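Local structure of hypothetic aldehyde deformylating oxygenase (Sulfolobus tokodaii, 5V4T) at residues Ile46-Leu51 with Val149-Ser154; Leu78-Ile83 with Val177-Asp182; Glu124-Tyr129 with Lys133-Ile138; Arg99-Thr104 with Val163-Glu168. The protein binds iron within a ferritin-like helical bundle and probably works as an oxidoreductase, with aldehyde deformylating oxygenase activity ascribed to it. One frame throughout, in Å; residues are numbered along the deposited sequence.

The four contacts tie together one all-helical chain that holds iron through Glu57, Glu111, Glu145 and His148. Interaction 1 lies nearest this site: the side chain of Tyr49 is about 8 Å from the bound iron. Interaction 4, its neighbour with centres about 15 Å away, touches it where Ile46 packs on Arg99 and Gly152 on Ala103; Thr104 of interaction 4 is about 11 Å, side chain to side chain, from Glu111. Interactions 2 and 3 lie away from the metal, with centres about 22 Å apart. Helix 132-155 serves interactions 1 and 3, whose centres are about 28 Å apart, helix 98-128 serves 3 and 4, and helix 159-179 serves 2 and 4.

Interaction 1: Ile46-Leu51 with Val149-Ser154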
loop_
_atom_site.group_PDB
_atom_site.type_symbol
_atom_site.label_atom_id
_atom_site.label_comp_id
_atom_site.label_asym_id
_atom_site.label_seq_id
_atom_site.Cartn_x
_atom_site.Cartn_y
_atom_site.Cartn_z
ATOM N N ILE A 46 21.662 -1.875 -3.894
ATOM C CA ILE A 46 21.370 -0.579 -4.562
ATOM C C ILE A 46 21.903 0.601 -3.780
ATOM O O ILE A 46 22.425 1.530 -4.345
ATOM C CB ILE A 46 19.830 -0.352 -4.739
ATOM C CG1 ILE A 46 19.128 -1.499 -5.433
ATOM C CG2 ILE A 46 19.603 0.922 -5.548
ATOM C CD1 ILE A 46 19.677 -1.820 -6.794
ATOM N N ALA A 47 21.759 0.527 -2.460
ATOM C CA ALA A 47 22.419 1.437 -1.474
ATOM C C ALA A 47 22.279 2.915 -1.685
ATOM O O ALA A 47 23.198 3.683 -1.363
ATOM C CB ALA A 47 23.903 1.078 -1.309
ATOM N N ASN A 48 21.166 3.328 -2.247
ATOM C CA ASN A 48 20.929 4.803 -2.354
ATOM C C ASN A 48 19.717 5.180 -1.482
ATOM O O ASN A 48 19.679 4.841 -0.270
ATOM C CB ASN A 48 20.814 5.307 -3.782
ATOM C CG ASN A 48 19.882 4.512 -4.640
ATOM O OD1 ASN A 48 19.816 4.778 -5.847
ATOM N ND2 ASN A 48 19.120 3.533 -4.055
ATOM N N TYR A 49 18.685 5.765 -2.077
ATOM C CA TYR A 49 17.453 5.957 -1.303
ATOM C C TYR A 49 16.850 4.608 -0.836
ATOM O O TYR A 49 15.981 4.613 0.059
ATOM C CB TYR A 49 16.406 6.658 -2.179
ATOM C CG TYR A 49 15.198 7.135 -1.404
ATOM C CD1 TYR A 49 15.295 8.264 -0.591
ATOM C CD2 TYR A 49 14.001 6.421 -1.373
ATOM C CE1 TYR A 49 14.214 8.691 0.158
ATOM C CE2 TYR A 49 12.930 6.868 -0.613
ATOM C CZ TYR A 49 13.053 7.981 0.151
ATOM O OH TYR A 49 11.981 8.419 0.907
ATOM N N SER A 50 17.231 3.458 -1.440
ATOM C CA SER A 50 16.604 2.201 -1.085
ATOM C C SER A 50 16.693 1.887 0.423
ATOM O O SER A 50 15.781 1.349 1.043
ATOM C CB SER A 50 17.240 1.042 -1.881
ATOM O OG SER A 50 18.570 0.936 -1.527
ATOM N N LEU A 51 17.801 2.285 1.046
ATOM C CA LEU A 51 17.945 2.048 2.466
ATOM C C LEU A 51 16.982 2.947 3.307
ATOM O O LEU A 51 16.428 2.457 4.268
ATOM C CB LEU A 51 19.428 2.372 2.857
ATOM C CG LEU A 51 20.493 1.474 2.166
ATOM C CD1 LEU A 51 21.826 2.178 2.139
ATOM C CD2 LEU A 51 20.588 0.173 2.840
ATOM N N VAL A 149 7.367 6.193 -4.758
ATOM C CA VAL A 149 6.994 6.017 -6.136
ATOM C C VAL A 149 7.984 6.632 -7.113
ATOM O O VAL A 149 8.361 5.980 -8.099
ATOM C CB VAL A 149 5.560 6.584 -6.333
ATOM C CG1 VAL A 149 5.226 6.606 -7.825
ATOM C CG2 VAL A 149 4.573 5.741 -5.583
ATOM N N SER A 150 8.484 7.828 -6.811
ATOM C CA SER A 150 9.526 8.514 -7.615
ATOM C C SER A 150 10.771 7.690 -7.652
ATOM O O SER A 150 11.372 7.482 -8.724
ATOM C CB SER A 150 9.903 9.894 -7.043
ATOM O OG SER A 150 8.788 10.686 -7.115
ATOM N N PHE A 151 11.132 7.123 -6.500
ATOM C CA PHE A 151 12.283 6.228 -6.473
ATOM C C PHE A 151 12.082 5.015 -7.362
ATOM O O PHE A 151 12.988 4.638 -8.125
ATOM C CB PHE A 151 12.587 5.799 -5.036
ATOM C CG PHE A 151 13.718 4.825 -4.927
ATOM C CD1 PHE A 151 14.991 5.157 -5.345
ATOM C CD2 PHE A 151 13.505 3.623 -4.344
ATOM C CE1 PHE A 151 16.024 4.185 -5.260
ATOM C CE2 PHE A 151 14.501 2.655 -4.285
ATOM C CZ PHE A 151 15.744 2.956 -4.748
ATOM N N GLY A 152 10.890 4.408 -7.314
ATOM C CA GLY A 152 10.634 3.267 -8.130
ATOM C C GLY A 152 10.800 3.596 -9.596
ATOM O O GLY A 152 11.322 2.757 -10.351
ATOM N N LEU A 153 10.380 4.783 -10.024
ATOM C CA LEU A 153 10.590 5.203 -11.443
ATOM C C LEU A 153 12.042 5.148 -11.810
ATOM O O LEU A 153 12.395 4.770 -12.899
ATOM C CB LEU A 153 10.012 6.599 -11.712
ATOM C CG LEU A 153 8.524 6.780 -11.635
ATOM C CD1 LEU A 153 8.246 8.293 -11.709
ATOM C CD2 LEU A 153 7.802 6.042 -12.787
ATOM N N SER A 154 12.922 5.499 -10.881
ATOM C CA SER A 154 14.313 5.486 -11.131
ATOM C C SER A 154 14.930 4.104 -11.295
ATOM O O SER A 154 15.995 3.991 -11.930
ATOM C CB SER A 154 15.052 6.334 -10.010
ATOM O OG SER A 154 15.389 5.526 -8.944
#
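Phe151 pushes its ring from helix 132-155 into the turn that joins helices 34-46 and 49-67, where Tyr49, Ser50, Asn48 and Ile46 gather round it. The CB of Tyr49 sits over one face of the Phe151 ring, 4.2 Å from its centroid, in a CH-pi contact. The two aromatic rings meet obliquely, their planes 54° apart and their centroids separated by 5.6 Å, with CD2 of Tyr49 near CG of Phe151. At the far end of the phenyl ring, CZ of Phe151 lies 3.8 Å from CB of Ser50. CG2 of Ile46 approaches CZ of Phe151 at the ring edge, near its plane, at a looser 4.4 Å. CG of Phe151 stands opposite its backbone N (chi1 177°), which sends the ring across to the turn. Ala47, with positive phi, is where the chain leaves helix 34-46, and the turn probably helps bring Ile46 and Ser50 to the same ring. Ser50 OG bonds to O of Ala43, and Tyr49 OH to NE of Arg147. This packs an inter-helix turn on an iron-bearing helix of the ferritin-like bundle, probably in the metal's second shell: the Tyr49 side chain is about 4 Å from that of the ligand His148. Helix 98-128 closes in alongside, where Trp98 and Arg99 touch Ile46 and Glu111 touches Val149, while helix 191-211 packs against Val149 and Leu153.

Interaction 2: Leu78-Ile83 with Val177-Asp182; sequences LPPSYI and VKEGKD
Pro79 and Glu179 bring the two backbones closest, CA to CA 6.3 Å, where the start of helix 80-93 faces the junction between helices 159-179 and 181-184. Glu179, extended beyond CG, presents both carboxylate oxygens to Ser81. OE1 of Glu179 accepts the backbone N of Ser81 at 3.1 Å on its syn lone pair, with an angle of 157° at the hydrogen. OE2 of Glu179 takes the hydroxyl OG of Ser81 at 2.7 Å, also from the syn side but 29° out of the carboxylate plane. A carboxylate from another helix thus takes a first-turn amide at a helix N-terminus, two residues after the N-cap residue Pro79, and joins two helices of the ferritin-like bundle; the helix dipole there would probably favour the negative charge. With an alanine in place of Glu179, the N and OG of Ser81 would probably lose the carboxylate that takes them both, and a gap would open beside the prolines. Pro79 CB lies 3.1 Å from OE1 of Glu179, a tight approach, and CD of Pro80 is 3.4 Å from the same oxygen. Leu172, Gln175 and Ile176 of helix 159-179 also touch Ser81, while Tyr18 and His22 of helix 10-23 press on Pro79.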
loop_
_atom_site.group_PDB
_atom_site.type_symbol
_atom_site.label_atom_id
_atom_site.label_comp_id
_atom_site.label_asym_id
_atom_site.label_seq_id
_atom_site.Cartn_x
_atom_site.Cartn_y
_atom_site.Cartn_z
ATOM N N LEU A 78 -7.383 -10.394 5.548
ATOM C CA LEU A 78 -7.036 -9.806 4.243
ATOM C C LEU A 78 -7.662 -10.575 3.115
ATOM O O LEU A 78 -7.744 -11.813 3.171
ATOM C CB LEU A 78 -5.530 -9.753 4.058
ATOM C CG LEU A 78 -4.710 -8.669 4.797
ATOM C CD1 LEU A 78 -5.201 -7.266 4.421
ATOM C CD2 LEU A 78 -4.699 -8.836 6.307
ATOM N N PRO A 79 -8.064 -9.874 2.043
ATOM C CA PRO A 79 -8.665 -10.603 0.948
ATOM C C PRO A 79 -7.702 -11.488 0.121
ATOM O O PRO A 79 -6.468 -11.281 0.100
ATOM C CB PRO A 79 -9.289 -9.500 0.127
ATOM C CG PRO A 79 -8.392 -8.331 0.333
ATOM C CD PRO A 79 -8.017 -8.430 1.774
ATOM N N PRO A 80 -8.248 -12.480 -0.602
ATOM C CA PRO A 80 -7.396 -13.430 -1.289
ATOM C C PRO A 80 -6.451 -12.798 -2.322
ATOM O O PRO A 80 -5.321 -13.243 -2.486
ATOM C CB PRO A 80 -8.406 -14.328 -2.017
ATOM C CG PRO A 80 -9.664 -14.154 -1.293
ATOM C CD PRO A 80 -9.689 -12.760 -0.810
ATOM N N SER A 81 -6.939 -11.789 -3.027
ATOM C CA SER A 81 -6.122 -11.102 -4.037
ATOM C C SER A 81 -4.959 -10.333 -3.395
ATOM O O SER A 81 -3.895 -10.145 -4.034
ATOM C CB SER A 81 -6.983 -10.173 -4.906
ATOM O OG SER A 81 -7.816 -10.937 -5.825
ATOM N N TYR A 82 -5.141 -9.869 -2.167
ATOM C CA TYR A 82 -4.029 -9.206 -1.446
ATOM C C TYR A 82 -2.961 -10.221 -1.105
ATOM O O TYR A 82 -1.747 -9.994 -1.212
ATOM C CB TYR A 82 -4.591 -8.560 -0.175
ATOM C CG TYR A 82 -3.569 -7.933 0.718
ATOM C CD1 TYR A 82 -2.815 -8.680 1.604
ATOM C CD2 TYR A 82 -3.345 -6.553 0.659
ATOM C CE1 TYR A 82 -1.896 -8.071 2.421
ATOM C CE2 TYR A 82 -2.410 -5.949 1.478
ATOM C CZ TYR A 82 -1.700 -6.688 2.330
ATOM O OH TYR A 82 -0.794 -6.054 3.143
ATOM N N ILE A 83 -3.414 -11.393 -0.651
ATOM C CA ILE A 83 -2.459 -12.455 -0.359
ATOM C C ILE A 83 -1.634 -12.861 -1.607
ATOM O O ILE A 83 -0.410 -13.026 -1.535
ATOM C CB ILE A 83 -3.209 -13.658 0.313
ATOM C CG1 ILE A 83 -3.755 -13.235 1.660
ATOM C CG2 ILE A 83 -2.284 -14.832 0.439
ATOM C CD1 ILE A 83 -4.831 -14.125 2.241
ATOM N N VAL A 177 -9.504 -4.106 -4.222
ATOM C CA VAL A 177 -10.436 -3.063 -3.800
ATOM C C VAL A 177 -11.871 -3.615 -3.886
ATOM O O VAL A 177 -12.643 -3.425 -2.953
ATOM C CB VAL A 177 -10.266 -1.817 -4.625
ATOM C CG1 VAL A 177 -11.356 -0.795 -4.332
ATOM C CG2 VAL A 177 -8.860 -1.246 -4.356
ATOM N N LYS A 178 -12.193 -4.341 -4.951
ATOM C CA LYS A 178 -13.579 -4.884 -5.050
ATOM C C LYS A 178 -13.910 -5.882 -3.960
ATOM O O LYS A 178 -15.060 -5.902 -3.462
ATOM C CB LYS A 178 -13.797 -5.501 -6.439
ATOM C CG LYS A 178 -13.853 -4.481 -7.528
ATOM C CD LYS A 178 -14.174 -5.072 -8.903
ATOM C CE LYS A 178 -14.960 -4.035 -9.681
ATOM N NZ LYS A 178 -15.074 -4.375 -11.141
ATOM N N GLU A 179 -12.909 -6.666 -3.540
ATOM C CA GLU A 179 -13.035 -7.599 -2.445
ATOM C C GLU A 179 -13.306 -6.931 -1.101
ATOM O O GLU A 179 -13.819 -7.580 -0.162
ATOM C CB GLU A 179 -11.822 -8.572 -2.419
ATOM C CG GLU A 179 -11.821 -9.565 -3.605
ATOM C CD GLU A 179 -10.492 -10.292 -3.803
ATOM O OE1 GLU A 179 -9.605 -10.161 -2.928
ATOM O OE2 GLU A 179 -10.310 -10.973 -4.872
ATOM N N GLY A 180 -12.978 -5.643 -0.988
ATOM C CA GLY A 180 -13.212 -4.867 0.229
ATOM C C GLY A 180 -14.530 -4.119 0.239
ATOM O O GLY A 180 -14.803 -3.322 1.130
ATOM N N LYS A 181 -15.417 -4.419 -0.719
ATOM C CA LYS A 181 -16.658 -3.644 -0.885
ATOM C C LYS A 181 -17.441 -3.488 0.408
ATOM O O LYS A 181 -17.865 -2.386 0.762
ATOM C CB LYS A 181 -17.542 -4.337 -1.929
ATOM C CG LYS A 181 -18.895 -3.666 -2.221
ATOM C CD LYS A 181 -19.655 -4.512 -3.238
ATOM C CE LYS A 181 -21.148 -4.185 -3.251
ATOM N NZ LYS A 181 -21.398 -2.932 -3.991
ATOM N N ASP A 182 -17.593 -4.584 1.135
ATOM C CA ASP A 182 -18.499 -4.545 2.278
ATOM C C ASP A 182 -17.923 -3.723 3.441
ATOM O O ASP A 182 -18.695 -3.201 4.245
ATOM C CB ASP A 182 -18.865 -5.968 2.723
ATOM C CG ASP A 182 -19.757 -6.672 1.718
ATOM O OD1 ASP A 182 -20.332 -5.974 0.875
ATOM O OD2 ASP A 182 -19.867 -7.909 1.766
#

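Interaction 3: Glu124-Tyr129 with Lys133-Ile138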
loop_
_atom_site.group_PDB
_atom_site.type_symbol
_atom_site.label_atom_id
_atom_site.label_comp_id
_atom_site.label_asym_id
_atom_site.label_seq_id
_atom_site.Cartn_x
_atom_site.Cartn_y
_atom_site.Cartn_z
ATOM N N GLU A 124 -9.068 11.138 4.278
ATOM C CA GLU A 124 -10.390 11.768 4.241
ATOM C C GLU A 124 -11.263 11.339 5.427
ATOM O O GLU A 124 -11.909 12.170 6.060
ATOM C CB GLU A 124 -11.089 11.415 2.962
ATOM C CG GLU A 124 -10.413 12.057 1.778
ATOM C CD GLU A 124 -11.074 11.767 0.456
ATOM O OE1 GLU A 124 -12.022 10.968 0.393
ATOM O OE2 GLU A 124 -10.624 12.396 -0.554
ATOM N N THR A 125 -11.238 10.055 5.727
ATOM C CA THR A 125 -12.102 9.492 6.761
ATOM C C THR A 125 -11.622 9.955 8.144
ATOM O O THR A 125 -12.435 10.372 9.010
ATOM C CB THR A 125 -12.169 7.963 6.669
ATOM O OG1 THR A 125 -12.702 7.611 5.401
ATOM C CG2 THR A 125 -13.056 7.428 7.768
ATOM N N SER A 126 -10.317 9.913 8.390
ATOM C CA SER A 126 -9.796 10.347 9.684
ATOM C C SER A 126 -9.999 11.825 9.873
ATOM O O SER A 126 -10.264 12.272 10.970
ATOM C CB SER A 126 -8.353 9.948 9.880
ATOM O OG SER A 126 -7.455 10.437 8.869
ATOM N N ARG A 127 -9.909 12.616 8.803
ATOM C CA ARG A 127 -10.244 14.038 8.875
ATOM C C ARG A 127 -11.678 14.274 9.262
ATOM O O ARG A 127 -11.917 15.055 10.204
ATOM C CB ARG A 127 -9.901 14.747 7.567
ATOM C CG ARG A 127 -10.118 16.242 7.550
ATOM C CD ARG A 127 -9.541 16.764 6.231
ATOM N NE ARG A 127 -10.322 16.306 5.075
ATOM C CZ ARG A 127 -9.833 15.863 3.897
ATOM N NH1 ARG A 127 -8.541 15.714 3.662
ATOM N NH2 ARG A 127 -10.674 15.552 2.936
ATOM N N LYS A 128 -12.590 13.570 8.628
ATOM C CA LYS A 128 -14.024 13.732 8.827
ATOM C C LYS A 128 -14.378 13.439 10.272
ATOM O O LYS A 128 -15.199 14.168 10.868
ATOM C CB LYS A 128 -14.772 12.846 7.872
ATOM C CG LYS A 128 -16.279 12.822 8.097
ATOM C CD LYS A 128 -17.049 12.070 7.036
ATOM C CE LYS A 128 -18.527 12.075 7.438
ATOM N NZ LYS A 128 -19.352 11.539 6.330
ATOM N N TYR A 129 -13.721 12.428 10.855
ATOM C CA TYR A 129 -14.029 11.981 12.211
ATOM C C TYR A 129 -13.089 12.551 13.260
ATOM O O TYR A 129 -13.072 12.108 14.407
ATOM C CB TYR A 129 -14.188 10.431 12.276
ATOM C CG TYR A 129 -15.412 9.997 11.536
ATOM C CD1 TYR A 129 -16.683 10.038 12.159
ATOM C CD2 TYR A 129 -15.357 9.671 10.195
ATOM C CE1 TYR A 129 -17.783 9.679 11.470
ATOM C CE2 TYR A 129 -16.498 9.355 9.482
ATOM C CZ TYR A 129 -17.717 9.383 10.130
ATOM O OH TYR A 129 -18.871 9.053 9.466
ATOM N N LYS A 133 -4.277 12.450 15.476
ATOM C CA LYS A 133 -2.986 11.793 15.389
ATOM C C LYS A 133 -2.983 10.801 14.251
ATOM O O LYS A 133 -1.990 10.679 13.554
ATOM C CB LYS A 133 -2.656 11.101 16.715
ATOM C CG LYS A 133 -2.466 12.113 17.821
ATOM C CD LYS A 133 -2.233 11.354 19.125
ATOM C CE LYS A 133 -2.354 12.272 20.298
ATOM N NZ LYS A 133 -2.191 11.442 21.532
ATOM N N PHE A 134 -4.075 10.080 14.060
ATOM C CA PHE A 134 -4.145 9.135 12.960
ATOM C C PHE A 134 -3.973 9.886 11.641
ATOM O O PHE A 134 -3.209 9.471 10.758
ATOM C CB PHE A 134 -5.443 8.339 12.968
ATOM C CG PHE A 134 -5.435 7.176 12.013
ATOM C CD1 PHE A 134 -4.772 5.997 12.298
ATOM C CD2 PHE A 134 -6.037 7.308 10.796
ATOM C CE1 PHE A 134 -4.794 4.931 11.424
ATOM C CE2 PHE A 134 -6.056 6.267 9.915
ATOM C CZ PHE A 134 -5.470 5.059 10.239
ATOM N N ASN A 135 -4.730 10.979 11.492
ATOM C CA ASN A 135 -4.687 11.743 10.261
ATOM C C ASN A 135 -3.284 12.264 9.960
ATOM O O ASN A 135 -2.830 12.167 8.832
ATOM C CB ASN A 135 -5.652 12.903 10.318
ATOM C CG ASN A 135 -5.728 13.611 9.018
ATOM O OD1 ASN A 135 -5.187 14.752 8.881
ATOM N ND2 ASN A 135 -6.426 13.033 8.069
ATOM N N GLU A 136 -2.586 12.767 10.970
ATOM C CA GLU A 136 -1.246 13.274 10.748
ATOM C C GLU A 136 -0.312 12.167 10.340
ATOM O O GLU A 136 0.561 12.358 9.448
ATOM C CB GLU A 136 -0.736 13.955 12.010
ATOM C CG GLU A 136 0.672 14.520 11.866
ATOM C CD GLU A 136 0.844 15.593 10.815
ATOM O OE1 GLU A 136 -0.106 16.261 10.377
ATOM O OE2 GLU A 136 2.002 15.782 10.426
ATOM N N GLY A 137 -0.516 10.977 10.896
ATOM C CA GLY A 137 0.296 9.839 10.552
ATOM C C GLY A 137 0.059 9.452 9.089
ATOM O O GLY A 137 1.008 9.191 8.325
ATOM N N ILE A 138 -1.171 9.465 8.664
ATOM C CA ILE A 138 -1.467 9.125 7.255
ATOM C C ILE A 138 -0.851 10.201 6.336
ATOM O O ILE A 138 -0.306 9.850 5.296
ATOM C CB ILE A 138 -3.027 9.046 7.054
ATOM C CG1 ILE A 138 -3.633 7.869 7.858
ATOM C CG2 ILE A 138 -3.396 8.907 5.594
ATOM C CD1 ILE A 138 -3.081 6.530 7.518
#
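Ser126 is met by two neighbouring side chains of helix 132-155, Asn135 at its hydroxyl and Phe134 at its CB. The Asn135 amide points one N-H at Ser126: ND2 to OG is 2.9 Å, with an angle of 169° at the hydrogen. The oxygen lies almost exactly in the amide plane, so the bond is both straight and flat. Asn135 is aimed there by its first torsion, which places CG opposite the backbone N (chi1 -174°). ND2 has a second partner in OD1 of Asn123, and the two bonds together would probably resist rotation of the amide. The hydroxyl of Ser126 bonds mainly to O of Leu122 in its own helix, with O of Asn123 also within bonding reach of the same proton. Phe134 turns its edge to the serine, with CD2 3.6 Å from CB of Ser126 and that carbon near the ring plane. Its ring also meets that of Tyr67 and packs on Phe64 of helix 49-67. CB of Arg127 passes ND2 of Asn135 at 3.9 Å, while its guanidinium leads away. The CA atoms of Ser126 and Asn135 are 5.3 Å apart, which is consistent with a small residue at this place. The axes of segments 124-128 and 133-138 pass 8.6 Å apart and run nearly antiparallel, at 153°, as expected of a tight helical hairpin joining successive helices of a ferritin-like bundle.

Interaction 4: Arg99-Thr104 with Val163-Glu168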
loop_
_atom_site.group_PDB
_atom_site.type_symbol
_atom_site.label_atom_id
_atom_site.label_comp_id
_atom_site.label_asym_id
_atom_site.label_seq_id
_atom_site.Cartn_x
_atom_site.Cartn_y
_atom_site.Cartn_z
ATOM N N ARG A 99 14.950 -5.996 -9.928
ATOM C CA ARG A 99 14.856 -4.521 -9.800
ATOM C C ARG A 99 13.601 -4.071 -10.530
ATOM O O ARG A 99 12.751 -3.393 -9.953
ATOM C CB ARG A 99 16.049 -3.806 -10.433
ATOM C CG ARG A 99 16.913 -2.880 -9.611
ATOM C CD ARG A 99 18.163 -2.505 -10.457
ATOM N NE ARG A 99 19.480 -2.561 -9.791
ATOM C CZ ARG A 99 20.301 -3.631 -9.705
ATOM N NH1 ARG A 99 19.964 -4.843 -10.251
ATOM N NH2 ARG A 99 21.466 -3.495 -9.026
ATOM N N GLU A 100 13.450 -4.467 -11.775
ATOM C CA GLU A 100 12.228 -4.068 -12.531
ATOM C C GLU A 100 10.936 -4.760 -12.048
ATOM O O GLU A 100 9.810 -4.151 -12.107
ATOM C CB GLU A 100 12.452 -4.240 -14.014
ATOM C CG GLU A 100 13.439 -3.152 -14.412
ATOM C CD GLU A 100 13.864 -3.145 -15.849
ATOM O OE1 GLU A 100 13.859 -4.205 -16.519
ATOM O OE2 GLU A 100 14.233 -2.046 -16.282
ATOM N N ASN A 101 11.056 -6.009 -11.594
ATOM C CA ASN A 101 9.881 -6.719 -11.109
ATOM C C ASN A 101 9.311 -6.140 -9.816
ATOM O O ASN A 101 8.102 -5.902 -9.700
ATOM C CB ASN A 101 10.201 -8.187 -10.940
ATOM C CG ASN A 101 10.264 -8.914 -12.287
ATOM O OD1 ASN A 101 9.794 -8.363 -13.301
ATOM N ND2 ASN A 101 10.845 -10.148 -12.320
ATOM N N ILE A 102 10.198 -5.848 -8.881
ATOM C CA ILE A 102 9.785 -5.147 -7.676
ATOM C C ILE A 102 9.319 -3.721 -7.962
ATOM O O ILE A 102 8.326 -3.268 -7.364
ATOM C CB ILE A 102 10.892 -5.132 -6.621
ATOM C CG1 ILE A 102 11.189 -6.540 -6.196
ATOM C CG2 ILE A 102 10.418 -4.401 -5.411
ATOM C CD1 ILE A 102 12.609 -6.707 -5.705
ATOM N N ALA A 103 10.008 -3.017 -8.828
ATOM C CA ALA A 103 9.621 -1.634 -9.097
ATOM C C ALA A 103 8.223 -1.539 -9.685
ATOM O O ALA A 103 7.500 -0.585 -9.409
ATOM C CB ALA A 103 10.611 -0.968 -9.998
ATOM N N THR A 104 7.847 -2.516 -10.519
ATOM C CA THR A 104 6.489 -2.517 -11.062
ATOM C C THR A 104 5.432 -3.068 -10.115
ATOM O O THR A 104 4.336 -2.461 -9.977
ATOM C CB THR A 104 6.511 -3.269 -12.410
ATOM O OG1 THR A 104 7.156 -4.530 -12.265
ATOM C CG2 THR A 104 7.245 -2.495 -13.368
ATOM N N VAL A 163 5.899 -1.074 -18.481
ATOM C CA VAL A 163 4.498 -0.754 -18.803
ATOM C C VAL A 163 3.685 -2.026 -18.868
ATOM O O VAL A 163 2.598 -2.083 -18.329
ATOM C CB VAL A 163 4.398 0.084 -20.083
ATOM C CG1 VAL A 163 2.939 0.271 -20.511
ATOM C CG2 VAL A 163 5.053 1.416 -19.916
ATOM N N LYS A 164 4.187 -3.066 -19.598
ATOM C CA LYS A 164 3.465 -4.314 -19.691
ATOM C C LYS A 164 3.234 -4.958 -18.300
ATOM O O LYS A 164 2.141 -5.490 -18.036
ATOM C CB LYS A 164 4.163 -5.278 -20.655
ATOM C CG LYS A 164 4.114 -4.806 -22.101
ATOM C CD LYS A 164 4.878 -5.724 -23.054
ATOM C CE LYS A 164 4.840 -7.199 -22.631
ATOM N NZ LYS A 164 5.111 -8.162 -23.772
ATOM N N ARG A 165 4.236 -4.867 -17.408
ATOM C CA ARG A 165 4.075 -5.329 -16.052
ATOM C C ARG A 165 2.945 -4.636 -15.327
ATOM O O ARG A 165 2.124 -5.316 -14.624
ATOM C CB ARG A 165 5.338 -5.142 -15.221
ATOM C CG ARG A 165 6.470 -6.088 -15.551
ATOM C CD ARG A 165 6.423 -7.371 -14.791
ATOM N NE ARG A 165 6.576 -7.158 -13.369
ATOM C CZ ARG A 165 6.380 -8.094 -12.482
ATOM N NH1 ARG A 165 6.107 -9.349 -12.890
ATOM N NH2 ARG A 165 6.541 -7.847 -11.204
ATOM N N VAL A 166 2.918 -3.313 -15.427
ATOM C CA VAL A 166 1.869 -2.518 -14.787
ATOM C C VAL A 166 0.512 -3.004 -15.297
ATOM O O VAL A 166 -0.411 -3.218 -14.531
ATOM C CB VAL A 166 2.083 -1.004 -14.931
ATOM C CG1 VAL A 166 0.902 -0.234 -14.375
ATOM C CG2 VAL A 166 3.351 -0.615 -14.189
ATOM N N GLU A 167 0.403 -3.120 -16.615
ATOM C CA GLU A 167 -0.837 -3.549 -17.237
ATOM C C GLU A 167 -1.243 -4.954 -16.763
ATOM O O GLU A 167 -2.444 -5.249 -16.536
ATOM C CB GLU A 167 -0.712 -3.443 -18.756
ATOM C CG GLU A 167 -0.613 -1.999 -19.216
ATOM C CD GLU A 167 -0.272 -1.775 -20.678
ATOM O OE1 GLU A 167 0.362 -2.624 -21.320
ATOM O OE2 GLU A 167 -0.582 -0.673 -21.159
ATOM N N GLU A 168 -0.278 -5.858 -16.593
ATOM C CA GLU A 168 -0.585 -7.226 -16.203
ATOM C C GLU A 168 -1.049 -7.357 -14.802
ATOM O O GLU A 168 -1.911 -8.159 -14.510
ATOM C CB GLU A 168 0.637 -8.138 -16.462
ATOM C CG GLU A 168 0.860 -8.230 -17.966
ATOM C CD GLU A 168 2.139 -8.943 -18.348
ATOM O OE1 GLU A 168 2.858 -9.401 -17.416
ATOM O OE2 GLU A 168 2.414 -8.966 -19.584
#
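The flat guanidinium of Arg165 has Asn101 OD1 over the centre of one face, 3.4 Å above its plane, and Thr104 OG1 at its edge. The edge contact is a hydrogen bond: NE reaches OG1 of Thr104 at 2.9 Å, almost straight at 172° and in the guanidinium plane. A second bond runs from NH2 of Arg165 to the backbone O of Asn101, also 2.9 Å, but here the donor approaches tilted from the carbonyl plane. The face contact is no bond; OD1 of Asn101 bonds instead to the hydroxyl of Tyr161, and this partner probably helps keep the amide oxygen above the guanidinium. The Arg165 chain bends at its second and third torsions (chi2 -88°), which keeps the group close against helix 98-128. NH2 also forms a salt bridge with Asp92 of helix 80-93, which probably offsets its charge. A leucine at Arg165 would probably leave Asp92 without its mate and the Thr104 hydroxyl and Asn101 carbonyl without these donors. Alongside these bonds, CB of Thr104 rests on CB of Arg165 at 3.6 Å, and CG2 of Thr104 meets CG2 of Val166 at 4.4 Å. The contact joins helices 98-128 and 159-179 of the ferritin-like bundle; their segment axes pass 9.6 Å apart at 44°, and the CA atoms of Thr104 and Val166 are 5.9 Å apart. Helix 98-128 extends the packing through Met108 and Ile109, which touch Val166, while helix 191-211 meets Val163 and Glu167, and Phe93 of helix 80-93 leans on Ile102.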